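Local coordinates for PA0833-PD protein (Pseudomonas aeruginosa PAO1, PDB 6JFW) that probably binds the peptidoglycan of the cell wall through this OmpA C-like periplasmic domain of an outer-membrane protein, at residues A[67-72]-A[88-93]. Sequence-based numbering, arbitrary orientation.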
loop_
_atom_site.group_PDB
_atom_site.type_symbol
_atom_site.label_atom_id
_atom_site.label_comp_id
_atom_site.label_asym_id
_atom_site.label_seq_id
_atom_site.Cartn_x
_atom_site.Cartn_y
_atom_site.Cartn_z
ATOM N N ILE A 67 -3.922 9.990 -3.877
ATOM C CA ILE A 67 -3.446 8.645 -3.598
ATOM C C ILE A 67 -1.998 8.755 -3.146
ATOM O O ILE A 67 -1.136 9.212 -3.906
ATOM C CB ILE A 67 -3.592 7.734 -4.825
ATOM C CG1 ILE A 67 -5.055 7.731 -5.276
ATOM C CG2 ILE A 67 -3.119 6.326 -4.505
ATOM C CD1 ILE A 67 -5.269 7.324 -6.711
ATOM N N GLU A 68 -1.741 8.362 -1.901
ATOM C CA GLU A 68 -0.414 8.419 -1.302
ATOM C C GLU A 68 0.039 6.997 -1.012
ATOM O O GLU A 68 -0.587 6.296 -0.211
ATOM C CB GLU A 68 -0.430 9.250 -0.018
ATOM C CG GLU A 68 0.926 9.794 0.374
ATOM C CD GLU A 68 1.144 9.837 1.873
ATOM O OE1 GLU A 68 0.255 9.386 2.624
ATOM O OE2 GLU A 68 2.211 10.328 2.302
ATOM N N ILE A 69 1.119 6.573 -1.660
ATOM C CA ILE A 69 1.647 5.223 -1.511
ATOM C C ILE A 69 2.904 5.304 -0.658
ATOM O O ILE A 69 3.857 6.012 -1.003
ATOM C CB ILE A 69 1.931 4.575 -2.873
ATOM C CG1 ILE A 69 0.645 4.547 -3.703
ATOM C CG2 ILE A 69 2.477 3.168 -2.687
ATOM C CD1 ILE A 69 0.873 4.340 -5.179
ATOM N N VAL A 70 2.903 4.587 0.461
ATOM C CA VAL A 70 3.961 4.690 1.458
ATOM C C VAL A 70 4.480 3.290 1.757
ATOM O O VAL A 70 3.701 2.401 2.122
ATOM C CB VAL A 70 3.466 5.369 2.745
ATOM C CG1 VAL A 70 4.601 5.523 3.715
ATOM C CG2 VAL A 70 2.844 6.725 2.431
ATOM N N GLY A 71 5.786 3.097 1.604
ATOM C CA GLY A 71 6.426 1.836 1.921
ATOM C C GLY A 71 7.016 1.853 3.320
ATOM O O GLY A 71 7.477 2.885 3.803
ATOM N N TYR A 72 6.988 0.693 3.973
ATOM C CA TYR A 72 7.515 0.549 5.323
ATOM C C TYR A 72 8.334 -0.729 5.421
ATOM O O TYR A 72 8.144 -1.675 4.655
ATOM C CB TYR A 72 6.407 0.496 6.383
ATOM C CG TYR A 72 5.569 1.742 6.520
ATOM C CD1 TYR A 72 4.424 1.916 5.756
ATOM C CD2 TYR A 72 5.903 2.731 7.437
ATOM C CE1 TYR A 72 3.643 3.045 5.889
ATOM C CE2 TYR A 72 5.129 3.867 7.575
ATOM C CZ TYR A 72 4.001 4.018 6.799
ATOM O OH TYR A 72 3.225 5.147 6.932
ATOM N N ARG A 88 11.729 1.478 -2.836
ATOM C CA ARG A 88 11.640 0.585 -3.990
ATOM C C ARG A 88 10.279 -0.091 -4.068
ATOM O O ARG A 88 9.721 -0.259 -5.160
ATOM C CB ARG A 88 12.729 -0.485 -3.923
ATOM C CG ARG A 88 14.159 -0.006 -4.078
ATOM C CD ARG A 88 15.095 -1.208 -4.023
ATOM N NE ARG A 88 16.427 -0.869 -3.531
ATOM C CZ ARG A 88 17.400 -1.756 -3.345
ATOM N NH1 ARG A 88 17.193 -3.039 -3.613
ATOM N NH2 ARG A 88 18.581 -1.361 -2.892
ATOM N N ARG A 89 9.741 -0.512 -2.924
ATOM C CA ARG A 89 8.484 -1.250 -2.930
ATOM C C ARG A 89 7.305 -0.334 -3.241
ATOM O O ARG A 89 6.381 -0.726 -3.963
ATOM C CB ARG A 89 8.308 -1.976 -1.594
ATOM C CG ARG A 89 9.201 -3.215 -1.491
ATOM C CD ARG A 89 9.053 -3.989 -0.186
ATOM N NE ARG A 89 9.478 -5.377 -0.370
ATOM C CZ ARG A 89 9.236 -6.366 0.486
ATOM N NH1 ARG A 89 8.575 -6.131 1.612
ATOM N NH2 ARG A 89 9.659 -7.592 0.215
ATOM N N ALA A 90 7.330 0.899 -2.728
ATOM C CA ALA A 90 6.287 1.861 -3.070
ATOM C C ALA A 90 6.348 2.239 -4.545
ATOM O O ALA A 90 5.308 2.446 -5.183
ATOM C CB ALA A 90 6.411 3.104 -2.189
ATOM N N GLN A 91 7.562 2.332 -5.100
ATOM C CA GLN A 91 7.731 2.600 -6.526
ATOM C C GLN A 91 7.047 1.539 -7.376
ATOM O O GLN A 91 6.352 1.855 -8.349
ATOM C CB GLN A 91 9.224 2.672 -6.868
ATOM C CG GLN A 91 9.563 2.410 -8.342
ATOM C CD GLN A 91 9.916 0.954 -8.639
ATOM O OE1 GLN A 91 10.550 0.274 -7.829
ATOM N NE2 GLN A 91 9.509 0.474 -9.810
ATOM N N SER A 92 7.248 0.266 -7.027
ATOM C CA SER A 92 6.713 -0.823 -7.835
ATOM C C SER A 92 5.193 -0.798 -7.863
ATOM O O SER A 92 4.579 -0.981 -8.921
ATOM C CB SER A 92 7.207 -2.163 -7.294
ATOM O OG SER A 92 8.602 -2.311 -7.488
ATOM N N VAL A 93 4.568 -0.584 -6.705
ATOM C CA VAL A 93 3.112 -0.524 -6.635
ATOM C C VAL A 93 2.592 0.647 -7.460
ATOM O O VAL A 93 1.639 0.510 -8.238
ATOM C CB VAL A 93 2.655 -0.434 -5.168
ATOM C CG1 VAL A 93 1.155 -0.205 -5.087
ATOM C CG2 VAL A 93 3.053 -1.693 -4.413
HETATM O O HOH W 1 9.090 -3.790 3.287
#
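Ala90 sets its CB over the backbone at Gly71, 3.8 Å from Gly71 N, and against the Ile69 methyl CG2, 4.0 Å from that same CB. The glycine has no side chain to hold the helix off, and Gly71 CA and Ala90 CA come within 5.0 Å of each other. Ile69 is the larger partner on the strand. Its CG2 lies anti to the backbone N, with CG1 beside that N (chi1 -58°), and it is the CG2 branch that meets residues 88-93. This methyl also approaches Ala90 O, at 3.8 Å, and one turn further along it reaches the CG1 methyl of Val93 at 4.3 Å. Ala90 and Val93, three residues apart on one helical face, thus both rest against a single isoleucine branch. The helix segment runs roughly antiparallel to the strand, at 144° between their directions, and the two axes close to 6.9 Å. The CB of Val70 points away from the helix. Beyond the apolar patch, a water links the segments: it donates to Tyr72 O at 2.7 Å and accepts a weak bond from Arg89 NH1, while Arg89 NE is held by Ser41 O. The contact packs helix 79-99 on strand 65-72, the first two elements of a beta-alpha-beta unit completed by strand 107-111, within the OmpA C-like fold. Ile69 reaches further along the same helix to Ala94 and Leu97 and onto Val133 of the adjoining strand 132-139, so it belongs to the wider core between helix and sheet. With small residues at the closest approach and methyl groups beside them, cohesion here comes mainly from buried apolar packing, with the bridging water adding a polar link at the Tyr72 end.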